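Local structure of endo-1,4-beta-mannanase (Eisenia fetida, 5Y6T) at residues G82-V86 and S136-Y141; Y141-V147 and K210-I215; P279-N284 and W314-Y320; Q234-F238 and Q286-D290. The protein probably hydrolyses internal beta-1,4-mannosidic linkages in mannan polysaccharides, as an endo-acting glycoside hydrolase of family GH5. All coordinates share one frame; numbering follows the deposited sequence. Where two conformers were deposited one is given.

Interaction 1 (G82-V86 and S136-Y141)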
loop_
_atom_site.group_PDB
_atom_site.type_symbol
_atom_site.label_atom_id
_atom_site.label_comp_id
_atom_site.label_asym_id
_atom_site.label_seq_id
_atom_site.Cartn_x
_atom_site.Cartn_y
_atom_site.Cartn_z
ATOM N N GLY A 82 -0.426 -24.491 16.145
ATOM C CA GLY A 82 -0.030 -25.711 15.479
ATOM C C GLY A 82 -0.910 -26.253 14.345
ATOM O O GLY A 82 -0.511 -27.131 13.601
ATOM N N ASN A 83 -2.140 -25.758 14.267
ATOM C CA ASN A 83 -3.052 -26.077 13.222
ATOM C C ASN A 83 -3.235 -24.970 12.171
ATOM O O ASN A 83 -4.009 -25.138 11.261
ATOM C CB ASN A 83 -4.397 -26.400 13.806
ATOM C CG ASN A 83 -4.376 -27.726 14.582
ATOM O OD1 ASN A 83 -3.857 -28.704 14.085
ATOM N ND2 ASN A 83 -4.965 -27.748 15.762
ATOM N N GLY A 84 -2.526 -23.861 12.318
ATOM C CA GLY A 84 -2.550 -22.752 11.350
ATOM C C GLY A 84 -3.562 -21.683 11.688
ATOM O O GLY A 84 -3.727 -20.774 10.885
ATOM N N TYR A 85 -4.256 -21.797 12.827
ATOM C CA TYR A 85 -5.176 -20.715 13.270
ATOM C C TYR A 85 -4.330 -19.595 13.850
ATOM O O TYR A 85 -3.297 -19.806 14.521
ATOM C CB TYR A 85 -6.202 -21.189 14.294
ATOM C CG TYR A 85 -7.121 -22.185 13.638
ATOM C CD1 TYR A 85 -8.151 -21.794 12.811
ATOM C CD2 TYR A 85 -6.839 -23.515 13.727
ATOM C CE1 TYR A 85 -8.926 -22.689 12.135
ATOM C CE2 TYR A 85 -7.635 -24.425 13.036
ATOM C CZ TYR A 85 -8.641 -23.996 12.245
ATOM O OH TYR A 85 -9.426 -24.908 11.562
ATOM N N VAL A 86 -4.754 -18.364 13.640
ATOM C CA VAL A 86 -3.971 -17.249 14.193
ATOM C C VAL A 86 -4.392 -16.957 15.662
ATOM O O VAL A 86 -5.572 -16.906 15.975
ATOM C CB VAL A 86 -4.113 -15.975 13.287
ATOM C CG1 VAL A 86 -3.498 -14.746 13.942
ATOM C CG2 VAL A 86 -3.532 -16.206 11.878
ATOM N N SER A 136 -12.030 -20.185 7.514
ATOM C CA SER A 136 -12.020 -20.401 8.983
ATOM C C SER A 136 -10.718 -19.888 9.597
ATOM O O SER A 136 -10.721 -19.231 10.654
ATOM C CB SER A 136 -12.295 -21.889 9.328
ATOM O OG SER A 136 -11.125 -22.695 9.400
ATOM N N LYS A 137 -9.620 -20.139 8.915
ATOM C CA LYS A 137 -8.326 -19.605 9.368
ATOM C C LYS A 137 -8.189 -18.098 9.200
ATOM O O LYS A 137 -7.752 -17.398 10.127
ATOM C CB LYS A 137 -7.184 -20.346 8.702
ATOM C CG LYS A 137 -7.138 -21.769 9.199
ATOM C CD LYS A 137 -6.101 -22.633 8.544
ATOM C CE LYS A 137 -6.024 -24.075 9.173
ATOM N NZ LYS A 137 -5.061 -24.968 8.392
ATOM N N LEU A 138 -8.604 -17.593 8.027
ATOM C CA LEU A 138 -8.664 -16.148 7.819
ATOM C C LEU A 138 -9.454 -15.443 8.890
ATOM O O LEU A 138 -9.045 -14.388 9.390
ATOM C CB LEU A 138 -9.240 -15.855 6.411
ATOM C CG LEU A 138 -9.351 -14.368 6.082
ATOM C CD1 LEU A 138 -7.985 -13.699 6.204
ATOM C CD2 LEU A 138 -9.983 -14.293 4.678
ATOM N N GLN A 139 -10.585 -16.029 9.299
ATOM C CA GLN A 139 -11.394 -15.344 10.294
ATOM C C GLN A 139 -10.638 -15.232 11.654
ATOM O O GLN A 139 -10.860 -14.298 12.381
ATOM C CB GLN A 139 -12.729 -16.069 10.527
ATOM C CG GLN A 139 -13.696 -15.234 11.339
ATOM C CD GLN A 139 -14.155 -13.967 10.653
ATOM O OE1 GLN A 139 -14.282 -13.892 9.388
ATOM N NE2 GLN A 139 -14.312 -12.907 11.453
ATOM N N THR A 140 -9.782 -16.212 11.996
ATOM C CA THR A 140 -8.956 -16.116 13.176
ATOM C C THR A 140 -7.887 -15.022 13.073
ATOM O O THR A 140 -7.617 -14.268 14.009
ATOM C CB THR A 140 -8.382 -17.500 13.593
ATOM O OG1 THR A 140 -7.373 -17.963 12.648
ATOM C CG2 THR A 140 -9.533 -18.459 13.869
ATOM N N TYR A 141 -7.268 -14.897 11.908
ATOM C CA TYR A 141 -6.444 -13.703 11.617
ATOM C C TYR A 141 -7.196 -12.428 11.889
ATOM O O TYR A 141 -6.726 -11.500 12.608
ATOM C CB TYR A 141 -5.824 -13.704 10.181
ATOM C CG TYR A 141 -4.997 -12.450 9.985
ATOM C CD1 TYR A 141 -3.806 -12.282 10.655
ATOM C CD2 TYR A 141 -5.435 -11.396 9.152
ATOM C CE1 TYR A 141 -3.124 -11.080 10.571
ATOM C CE2 TYR A 141 -4.767 -10.233 9.063
ATOM C CZ TYR A 141 -3.581 -10.077 9.742
ATOM O OH TYR A 141 -2.887 -8.874 9.707
#

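Interaction 2 (Y141-V147 and K210-I215)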
loop_
_atom_site.group_PDB
_atom_site.type_symbol
_atom_site.label_atom_id
_atom_site.label_comp_id
_atom_site.label_asym_id
_atom_site.label_seq_id
_atom_site.Cartn_x
_atom_site.Cartn_y
_atom_site.Cartn_z
ATOM N N TYR A 141 -7.268 -14.897 11.908
ATOM C CA TYR A 141 -6.444 -13.703 11.617
ATOM C C TYR A 141 -7.196 -12.428 11.889
ATOM O O TYR A 141 -6.726 -11.500 12.608
ATOM C CB TYR A 141 -5.824 -13.704 10.181
ATOM C CG TYR A 141 -4.997 -12.450 9.985
ATOM C CD1 TYR A 141 -3.806 -12.282 10.655
ATOM C CD2 TYR A 141 -5.435 -11.396 9.152
ATOM C CE1 TYR A 141 -3.124 -11.080 10.571
ATOM C CE2 TYR A 141 -4.767 -10.233 9.063
ATOM C CZ TYR A 141 -3.581 -10.077 9.742
ATOM O OH TYR A 141 -2.887 -8.874 9.707
ATOM N N ILE A 142 -8.393 -12.338 11.312
ATOM C CA ILE A 142 -9.184 -11.135 11.467
ATOM C C ILE A 142 -9.525 -10.820 12.930
ATOM O O ILE A 142 -9.370 -9.700 13.397
ATOM C CB ILE A 142 -10.481 -11.247 10.605
ATOM C CG1 ILE A 142 -10.100 -11.078 9.122
ATOM C CG2 ILE A 142 -11.478 -10.214 10.941
ATOM C CD1 ILE A 142 -11.175 -11.419 8.104
ATOM N N ASP A 143 -9.920 -11.831 13.656
ATOM C CA ASP A 143 -10.526 -11.628 14.988
ATOM C C ASP A 143 -9.460 -11.525 16.039
ATOM O O ASP A 143 -9.623 -10.737 16.982
ATOM C CB ASP A 143 -11.380 -12.830 15.352
ATOM C CG ASP A 143 -12.718 -12.873 14.628
ATOM O OD1 ASP A 143 -13.176 -11.866 14.019
ATOM O OD2 ASP A 143 -13.245 -13.994 14.653
ATOM N N GLN A 144 -8.356 -12.289 15.895
ATOM C CA GLN A 144 -7.325 -12.405 16.929
ATOM C C GLN A 144 -6.151 -11.461 16.730
ATOM O O GLN A 144 -5.416 -11.144 17.647
ATOM C CB GLN A 144 -6.756 -13.824 17.060
ATOM C CG GLN A 144 -7.709 -14.958 17.455
ATOM C CD GLN A 144 -8.889 -14.552 18.274
ATOM O OE1 GLN A 144 -9.974 -14.407 17.765
ATOM N NE2 GLN A 144 -8.692 -14.420 19.562
ATOM N N ALA A 145 -5.956 -11.006 15.505
ATOM C CA ALA A 145 -4.821 -10.149 15.203
ATOM C C ALA A 145 -5.286 -8.779 14.653
ATOM O O ALA A 145 -5.035 -7.732 15.295
ATOM C CB ALA A 145 -3.826 -10.876 14.278
ATOM N N LEU A 146 -5.980 -8.786 13.510
ATOM C CA LEU A 146 -6.243 -7.569 12.754
ATOM C C LEU A 146 -7.192 -6.611 13.480
ATOM O O LEU A 146 -6.871 -5.461 13.678
ATOM C CB LEU A 146 -6.774 -7.922 11.379
ATOM C CG LEU A 146 -6.931 -6.813 10.342
ATOM C CD1 LEU A 146 -5.642 -6.029 10.056
ATOM C CD2 LEU A 146 -7.610 -7.309 9.077
ATOM N N VAL A 147 -8.374 -7.112 13.850
ATOM C CA VAL A 147 -9.367 -6.235 14.463
ATOM C C VAL A 147 -8.851 -5.615 15.736
ATOM O O VAL A 147 -8.940 -4.391 15.879
ATOM C CB VAL A 147 -10.737 -6.940 14.636
ATOM C CG1 VAL A 147 -11.641 -6.186 15.649
ATOM C CG2 VAL A 147 -11.445 -7.130 13.260
ATOM N N LYS A 210 -12.500 -9.211 2.541
ATOM C CA LYS A 210 -12.839 -9.558 3.934
ATOM C C LYS A 210 -12.021 -8.785 4.925
ATOM O O LYS A 210 -12.547 -8.319 5.949
ATOM C CB LYS A 210 -12.822 -11.075 4.201
ATOM C CG LYS A 210 -13.829 -11.847 3.350
ATOM C CD LYS A 210 -13.677 -13.371 3.435
ATOM C CE LYS A 210 -14.721 -14.161 2.620
ATOM N NZ LYS A 210 -16.096 -14.150 3.156
ATOM N N GLN A 211 -10.720 -8.701 4.683
ATOM C CA GLN A 211 -9.869 -7.911 5.591
ATOM C C GLN A 211 -10.111 -6.419 5.532
ATOM O O GLN A 211 -10.129 -5.754 6.564
ATOM C CB GLN A 211 -8.399 -8.210 5.390
ATOM C CG GLN A 211 -8.046 -9.603 5.833
ATOM C CD GLN A 211 -6.654 -9.953 5.401
ATOM O OE1 GLN A 211 -5.675 -9.669 6.115
ATOM N NE2 GLN A 211 -6.529 -10.524 4.209
ATOM N N THR A 212 -10.451 -5.916 4.354
ATOM C CA THR A 212 -10.771 -4.500 4.226
ATOM C C THR A 212 -12.034 -4.188 5.046
ATOM O O THR A 212 -12.080 -3.188 5.769
ATOM C CB THR A 212 -10.885 -4.047 2.757
ATOM O OG1 THR A 212 -9.605 -4.182 2.082
ATOM C CG2 THR A 212 -11.269 -2.605 2.647
ATOM N N ALA A 213 -13.042 -5.043 4.923
ATOM C CA ALA A 213 -14.294 -4.867 5.630
ATOM C C ALA A 213 -13.972 -4.870 7.145
ATOM O O ALA A 213 -14.468 -4.020 7.927
ATOM C CB ALA A 213 -15.228 -6.023 5.317
ATOM N N ALA A 214 -13.145 -5.854 7.577
ATOM C CA ALA A 214 -12.836 -5.982 8.985
ATOM C C ALA A 214 -12.120 -4.738 9.501
ATOM O O ALA A 214 -12.470 -4.256 10.591
ATOM C CB ALA A 214 -11.977 -7.218 9.287
ATOM N N ILE A 215 -11.136 -4.199 8.742
ATOM C CA ILE A 215 -10.481 -2.933 9.131
ATOM C C ILE A 215 -11.529 -1.769 9.330
ATOM O O ILE A 215 -11.465 -1.022 10.301
ATOM C CB ILE A 215 -9.395 -2.553 8.091
ATOM C CG1 ILE A 215 -8.240 -3.556 8.191
ATOM C CG2 ILE A 215 -9.015 -1.117 8.247
ATOM C CD1 ILE A 215 -7.398 -3.497 6.874
#

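Interaction 3 (P279-N284 and W314-Y320)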
loop_
_atom_site.group_PDB
_atom_site.type_symbol
_atom_site.label_atom_id
_atom_site.label_comp_id
_atom_site.label_asym_id
_atom_site.label_seq_id
_atom_site.Cartn_x
_atom_site.Cartn_y
_atom_site.Cartn_z
ATOM N N PRO A 279 1.384 5.045 -15.250
ATOM C CA PRO A 279 0.935 6.279 -14.643
ATOM C C PRO A 279 1.945 7.389 -14.635
ATOM O O PRO A 279 1.548 8.567 -14.416
ATOM C CB PRO A 279 0.512 5.869 -13.239
ATOM C CG PRO A 279 1.349 4.645 -12.917
ATOM C CD PRO A 279 1.434 3.940 -14.255
ATOM N N LEU A 280 3.214 7.076 -14.869
ATOM C CA LEU A 280 4.171 8.163 -15.089
ATOM C C LEU A 280 4.193 8.729 -16.520
ATOM O O LEU A 280 4.808 9.779 -16.750
ATOM C CB LEU A 280 5.550 7.701 -14.693
ATOM C CG LEU A 280 5.826 7.581 -13.199
ATOM C CD1 LEU A 280 7.163 6.925 -12.962
ATOM C CD2 LEU A 280 5.801 8.950 -12.504
ATOM N N LEU A 281 3.382 8.154 -17.409
ATOM C CA LEU A 281 3.276 8.603 -18.814
ATOM C C LEU A 281 1.947 9.140 -19.226
ATOM O O LEU A 281 1.825 9.809 -20.280
ATOM C CB LEU A 281 3.675 7.468 -19.757
ATOM C CG LEU A 281 5.189 7.286 -20.010
ATOM C CD1 LEU A 281 5.954 6.918 -18.775
ATOM C CD2 LEU A 281 5.398 6.268 -21.128
ATOM N N VAL A 282 0.881 8.803 -18.471
ATOM C CA VAL A 282 -0.467 9.258 -18.776
ATOM C C VAL A 282 -1.003 9.990 -17.567
ATOM O O VAL A 282 -0.613 9.681 -16.415
ATOM C CB VAL A 282 -1.405 8.119 -19.166
ATOM C CG1 VAL A 282 -0.846 7.317 -20.347
ATOM C CG2 VAL A 282 -1.712 7.215 -17.992
ATOM N N PRO A 283 -1.877 10.962 -17.786
ATOM C CA PRO A 283 -2.579 11.616 -16.675
ATOM C C PRO A 283 -3.614 10.710 -16.050
ATOM O O PRO A 283 -4.188 9.857 -16.720
ATOM C CB PRO A 283 -3.186 12.840 -17.302
ATOM C CG PRO A 283 -3.361 12.481 -18.732
ATOM C CD PRO A 283 -2.316 11.478 -19.104
ATOM N N ASN A 284 -3.777 10.815 -14.742
ATOM C CA ASN A 284 -4.633 9.907 -13.971
ATOM C C ASN A 284 -6.101 9.928 -14.541
ATOM O O ASN A 284 -6.814 8.945 -14.476
ATOM C CB ASN A 284 -4.640 10.300 -12.532
ATOM C CG ASN A 284 -5.486 9.382 -11.710
ATOM O OD1 ASN A 284 -5.390 8.172 -11.841
ATOM N ND2 ASN A 284 -6.361 9.926 -10.960
ATOM N N TRP A 314 5.419 14.736 -12.260
ATOM C CA TRP A 314 4.358 14.194 -13.077
ATOM C C TRP A 314 3.207 13.813 -12.154
ATOM O O TRP A 314 2.082 14.118 -12.413
ATOM C CB TRP A 314 4.853 12.988 -13.848
ATOM C CG TRP A 314 3.791 12.403 -14.726
ATOM C CD1 TRP A 314 2.925 11.405 -14.439
ATOM C CD2 TRP A 314 3.451 12.866 -16.044
ATOM N NE1 TRP A 314 2.027 11.230 -15.474
ATOM C CE2 TRP A 314 2.366 12.104 -16.487
ATOM C CE3 TRP A 314 3.986 13.880 -16.894
ATOM C CZ2 TRP A 314 1.781 12.271 -17.793
ATOM C CZ3 TRP A 314 3.410 14.060 -18.169
ATOM C CH2 TRP A 314 2.277 13.277 -18.583
ATOM N N ALA A 315 3.512 13.114 -11.049
ATOM C CA ALA A 315 2.458 12.646 -10.153
ATOM C C ALA A 315 1.632 13.836 -9.631
ATOM O O ALA A 315 0.412 13.808 -9.581
ATOM C CB ALA A 315 3.063 11.915 -9.000
ATOM N N TYR A 316 2.349 14.885 -9.254
ATOM C CA TYR A 316 1.770 16.082 -8.636
ATOM C C TYR A 316 0.897 16.862 -9.605
ATOM O O TYR A 316 -0.150 17.405 -9.225
ATOM C CB TYR A 316 2.849 16.975 -7.991
ATOM C CG TYR A 316 2.234 18.099 -7.210
ATOM C CD1 TYR A 316 1.768 17.882 -5.892
ATOM C CD2 TYR A 316 2.120 19.334 -7.748
ATOM C CE1 TYR A 316 1.156 18.891 -5.162
ATOM C CE2 TYR A 316 1.548 20.371 -7.025
ATOM C CZ TYR A 316 1.039 20.140 -5.735
ATOM O OH TYR A 316 0.439 21.124 -4.989
ATOM N N THR A 317 1.330 16.922 -10.854
ATOM C CA THR A 317 0.706 17.820 -11.805
ATOM C C THR A 317 -0.307 17.155 -12.750
ATOM O O THR A 317 -1.031 17.849 -13.422
ATOM C CB THR A 317 1.781 18.494 -12.668
ATOM O OG1 THR A 317 2.536 17.519 -13.391
ATOM C CG2 THR A 317 2.704 19.352 -11.797
ATOM N N GLN A 318 -0.320 15.838 -12.796
ATOM C CA GLN A 318 -1.152 15.113 -13.785
ATOM C C GLN A 318 -2.212 14.252 -13.093
ATOM O O GLN A 318 -2.664 13.226 -13.686
ATOM C CB GLN A 318 -0.216 14.262 -14.649
ATOM C CG GLN A 318 0.733 15.140 -15.484
ATOM C CD GLN A 318 -0.027 16.003 -16.478
ATOM O OE1 GLN A 318 -1.074 15.629 -16.925
ATOM N NE2 GLN A 318 0.538 17.171 -16.838
ATOM N N GLY A 319 -2.647 14.659 -11.907
ATOM C CA GLY A 319 -3.952 14.128 -11.388
ATOM C C GLY A 319 -3.886 13.042 -10.319
ATOM O O GLY A 319 -4.920 12.526 -9.873
ATOM N N TYR A 320 -2.677 12.732 -9.852
ATOM C CA TYR A 320 -2.494 11.687 -8.815
ATOM C C TYR A 320 -2.565 12.288 -7.413
ATOM O O TYR A 320 -2.374 13.483 -7.212
ATOM C CB TYR A 320 -1.201 10.906 -9.050
ATOM C CG TYR A 320 -1.164 10.237 -10.397
ATOM C CD1 TYR A 320 -0.759 10.928 -11.540
ATOM C CD2 TYR A 320 -1.696 8.979 -10.588
ATOM C CE1 TYR A 320 -0.798 10.361 -12.806
ATOM C CE2 TYR A 320 -1.740 8.411 -11.814
ATOM C CZ TYR A 320 -1.302 9.082 -12.941
ATOM O OH TYR A 320 -1.399 8.479 -14.150
#

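Interaction 4 (Q234-F238 and Q286-D290)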
loop_
_atom_site.group_PDB
_atom_site.type_symbol
_atom_site.label_atom_id
_atom_site.label_comp_id
_atom_site.label_asym_id
_atom_site.label_seq_id
_atom_site.Cartn_x
_atom_site.Cartn_y
_atom_site.Cartn_z
ATOM N N GLN A 234 -5.680 -2.107 -12.351
ATOM C CA GLN A 234 -6.435 -1.058 -11.690
ATOM C C GLN A 234 -6.998 -0.033 -12.637
ATOM O O GLN A 234 -7.136 1.123 -12.291
ATOM C CB GLN A 234 -5.603 -0.434 -10.585
ATOM C CG GLN A 234 -5.700 -1.247 -9.313
ATOM C CD GLN A 234 -5.149 -0.611 -8.042
ATOM O OE1 GLN A 234 -5.313 0.562 -7.839
ATOM N NE2 GLN A 234 -4.610 -1.451 -7.120
ATOM N N THR A 235 -7.305 -0.463 -13.867
ATOM C CA THR A 235 -8.059 0.440 -14.762
ATOM C C THR A 235 -8.873 -0.465 -15.710
ATOM O O THR A 235 -8.327 -1.483 -16.133
ATOM C CB THR A 235 -7.216 1.505 -15.512
ATOM O OG1 THR A 235 -8.056 2.359 -16.279
ATOM C CG2 THR A 235 -6.153 0.918 -16.465
ATOM N N ASP A 236 -10.077 -0.015 -16.075
ATOM C CA ASP A 236 -10.844 -0.637 -17.171
ATOM C C ASP A 236 -10.560 0.039 -18.528
ATOM O O ASP A 236 -11.149 -0.331 -19.566
ATOM C CB ASP A 236 -12.334 -0.640 -16.777
ATOM C CG ASP A 236 -12.568 -1.505 -15.598
ATOM O OD1 ASP A 236 -12.150 -2.659 -15.712
ATOM O OD2 ASP A 236 -13.109 -1.045 -14.577
ATOM N N GLN A 237 -9.648 1.005 -18.550
ATOM C CA GLN A 237 -9.231 1.662 -19.768
ATOM C C GLN A 237 -7.954 0.980 -20.288
ATOM O O GLN A 237 -7.413 0.073 -19.649
ATOM C CB GLN A 237 -8.951 3.144 -19.515
ATOM C CG GLN A 237 -10.218 3.948 -19.122
ATOM C CD GLN A 237 -11.288 4.005 -20.196
ATOM O OE1 GLN A 237 -12.503 3.901 -19.927
ATOM N NE2 GLN A 237 -10.864 4.216 -21.394
ATOM N N PHE A 238 -7.548 1.356 -21.500
ATOM C CA PHE A 238 -6.308 0.893 -22.129
ATOM C C PHE A 238 -6.235 -0.617 -22.363
ATOM O O PHE A 238 -5.137 -1.173 -22.529
ATOM C CB PHE A 238 -5.050 1.331 -21.320
ATOM C CG PHE A 238 -4.871 2.807 -21.173
ATOM C CD1 PHE A 238 -4.328 3.563 -22.229
ATOM C CD2 PHE A 238 -5.194 3.443 -20.005
ATOM C CE1 PHE A 238 -4.156 4.928 -22.087
ATOM C CE2 PHE A 238 -4.988 4.796 -19.835
ATOM C CZ PHE A 238 -4.481 5.541 -20.889
ATOM N N GLN A 286 -7.149 9.757 -17.503
ATOM C CA GLN A 286 -7.335 8.749 -18.561
ATOM C C GLN A 286 -7.686 7.386 -18.047
ATOM O O GLN A 286 -8.241 6.606 -18.802
ATOM C CB GLN A 286 -6.138 8.721 -19.488
ATOM C CG GLN A 286 -6.099 9.992 -20.335
ATOM C CD GLN A 286 -4.959 10.071 -21.282
ATOM O OE1 GLN A 286 -4.152 9.146 -21.378
ATOM N NE2 GLN A 286 -4.881 11.180 -21.991
ATOM N N TYR A 287 -7.396 7.089 -16.777
ATOM C CA TYR A 287 -7.811 5.843 -16.208
ATOM C C TYR A 287 -9.304 5.765 -15.882
ATOM O O TYR A 287 -9.839 4.651 -15.603
ATOM C CB TYR A 287 -7.005 5.485 -14.952
ATOM C CG TYR A 287 -5.540 5.292 -15.165
ATOM C CD1 TYR A 287 -5.100 4.397 -16.126
ATOM C CD2 TYR A 287 -4.617 5.947 -14.398
ATOM C CE1 TYR A 287 -3.725 4.193 -16.336
ATOM C CE2 TYR A 287 -3.260 5.731 -14.554
ATOM C CZ TYR A 287 -2.824 4.858 -15.513
ATOM O OH TYR A 287 -1.438 4.679 -15.667
ATOM N N ASN A 288 -9.969 6.917 -15.868
ATOM C CA ASN A 288 -11.408 7.056 -15.585
ATOM C C ASN A 288 -11.865 6.260 -14.319
ATOM O O ASN A 288 -12.733 5.342 -14.370
ATOM C CB ASN A 288 -12.260 6.622 -16.782
ATOM C CG ASN A 288 -13.668 7.128 -16.617
ATOM O OD1 ASN A 288 -13.883 8.111 -15.912
ATOM N ND2 ASN A 288 -14.619 6.374 -17.120
ATOM N N LEU A 289 -11.156 6.522 -13.226
ATOM C CA LEU A 289 -11.387 5.848 -11.946
ATOM C C LEU A 289 -12.410 6.557 -11.108
ATOM O O LEU A 289 -12.539 7.787 -11.187
ATOM C CB LEU A 289 -10.040 5.735 -11.161
ATOM C CG LEU A 289 -8.950 4.984 -11.907
ATOM C CD1 LEU A 289 -7.580 5.140 -11.248
ATOM C CD2 LEU A 289 -9.274 3.535 -12.125
ATOM N N ASP A 290 -13.065 5.772 -10.271
ATOM C CA ASP A 290 -14.011 6.221 -9.242
ATOM C C ASP A 290 -13.461 6.485 -7.852
ATOM O O ASP A 290 -14.226 6.635 -6.872
ATOM C CB ASP A 290 -15.249 5.279 -9.179
ATOM C CG ASP A 290 -14.894 3.846 -8.771
ATOM O OD1 ASP A 290 -13.700 3.533 -8.655
ATOM O OD2 ASP A 290 -15.794 2.940 -8.817
HETATM O O HOH W 1 -11.400 2.458 -15.333
#

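Interaction 1 (G82-V86 and S136-Y141)
A loop-on-helix contact lays Tyr85 and Val86, from the turn between strands 79-80 and 86-88, against Lys137, Thr140 and Tyr141 of helix 135-152, toward the periphery of the GH5 (beta/alpha)8 barrel. Its polar centre is the Thr140 hydroxyl. With OG1 held between the backbone N and the carbonyl carbon (chi1 70°), it donates to a lone pair of Lys137 O at 2.6 Å, in the plane of that carbonyl. The same OG1 accepts from Val86 N at 2.8 Å with an N-H...O angle of 162°, so one hydroxyl relays the helix backbone to the loop. Lys137 runs out extended and crosses Tyr85 at about a right angle, its CE lying 4.0 Å above one face of the Tyr85 ring, toward the rim. Beyond it, NZ makes a weak bond to Asn83 O at 3.1 Å. At the ring edge Ser136 OG approaches Tyr85 CE1 to 3.5 Å, though its hydrogen bond goes to Asp134. Val86 CG2 packs 3.8 Å from Tyr141 CB. Around this contact, Lys137 and Tyr141 touch Leu131 of helix 126-133, Leu138 rests on helix 201-218, and Tyr141 OH is hydrogen-bonded to His71 NE2 of strand 65-72.

Interaction 2 (Y141-V147 and K210-I215)
The helical segments 141-147 and 210-215, from helices 135-152 and 201-218, two successive outer helices of the (beta/alpha)8 barrel, cross at -54° with their axes approaching to 10.4 Å, meeting through Ile142, Leu146, Gln211 and Ala214. The first helix widens here into a pi-type turn, in which Tyr141 O accepts from both Ala145 N and Leu146 N, each at 3.0 Å. Between the helices the contact is buried and largely apolar. Leu146 crosses Gln211 at about a right angle and sets CD2 3.9 Å from Gln211 CB; the same methyl lies 3.9 Å from Ile215 CG1. Gln211 reaches out extended beyond CG, and its amide stands almost perpendicular to the Tyr141 ring, the planes 88° apart, with OE1 obliquely placed 3.1 Å from Tyr141 CE2. Both polar atoms of that amide have partners outside the pair: OE1 accepts from Trp118 NE1 and NE2 donates to Phe207 O, which would fix its rotation. Leu117 of strand 112-119 touches Tyr141, Leu146 and Gln211, so the helix pair closes over the barrel wall. Val147 CG2 lies 4.0 Å from Ala214 CB. The tightest carbon pair is Ile142 CG2, anti to the backbone N, with Ala214 CB, 3.5 Å apart.

Interaction 3 (P279-N284 and W314-Y320)
Val282 O is gripped from opposite faces of its carbonyl plane, by the hydroxyl of Tyr320 on one and the indole of Trp314 on the other. Trp314 stands on the last turn of helix 308-317 and Tyr320 just beyond it, on the way to strand 322-325 of the (beta/alpha)8 barrel, while Val282 lies in the long loop between strands 262-266 and 293-297, where no helix intervenes. Tyr320 OH donates at 2.7 Å; Trp314 NE1 donates at 3.2 Å with an angle of 153°, the acceptor lying in the indole plane. Trp314 is placed for this by CG standing anti to the backbone N (chi1 -179°), which carries the ring out over the loop. There it is sandwiched: Leu280 O sits 3.2 Å above one face, toward the rim, and Gln318 CG is 3.5 Å above the opposite face, over the centre. A leucine in place of Trp314 would probably leave Val282 O with Tyr320 OH as its sole partner across this contact and open a gap between Leu280 O and Gln318. After the helix ends, Gln318 O receives Asn284 N at 2.9 Å, nearly along the C=O axis. Asn284 ND2 adds a weak bond to Gly319 O, and OD1 accepts from Asn293 ND2 of strand 293-297, so the amide is held from two directions. The Asn284 methylene itself lies over the Tyr320 ring in a CH-pi contact, CB 3.6 Å from the centroid and 13° off the normal. Past the rim on the other side, beside the hydroxyl, Pro279 CB packs 3.7 Å from Tyr320 CE2.

Interaction 4 (Q234-F238 and Q286-D290)
Thr235 meets Tyr287 with every atom of its side chain, joining the loop after strand 223-228 to the segment that leads into strand 293-297 of the barrel. Its CB lies 3.6 Å from Tyr287 CD1, and from there the chain forks. The methyl CG2 passes along the ring, 3.7 Å from Tyr287 CD1. The other branch, with OG1 anti to the backbone N (chi1 -177°), donates to Tyr287 O at 3.0 Å, in the carbonyl plane and on a lone pair. OG1 also accepts from Gln237 N at 3.1 Å with an angle of 161°, which makes an ST turn and ties the loop to itself at the same atom that ties it to its neighbour. A valine at Thr235 would probably deprive Tyr287 O of one donor and leave Gln237 N without its turn-closing acceptor. A water completes the grip, accepting from Asp236 N at 2.9 Å and donating to Tyr287 O at 2.7 Å. Past the turn, Phe238 brings its rim to Tyr287, CE2 lying 3.7 Å from Tyr287 CD1 with the ring planes 71° apart, while Gln286 OE1 lies in the plane of the Phe238 ring at its edge. At the other end Leu289 CD2 sits 3.2 Å from Gln234 O, a buried carbonyl with no polar partner in the model. Tyr287 OH is bonded to Ser277 O. The chemistry is thus that of two irregular segments joined without sheet pairing: one hydroxyl and one water concentrate the polar bonds on Tyr287 O, and the aromatic and aliphatic groups flank them.

How the interactions relate
Interactions 1 and 2 form one cluster, their centres 12 Å apart: they share Tyr141 and helix 135-152, whose successive turns meet first the loop 82-86 and then helix 201-218. Interactions 3 and 4, with centres 13 Å apart, form a second, interlocked along the chain and joined by Tyr287, whose CE2 lies 3.3 Å from Tyr320 OH. The clusters are well separated, the centres of interactions 1 and 3 being about 41 Å apart on opposite sides of the molecule. No ligand marks the active site; in GH5 enzymes the catalytic glutamates lie at the C-terminal ends of the fourth and seventh barrel strands, here probably 159-163 with its continuation 165-166, and 293-297, the latter following segment 286-290.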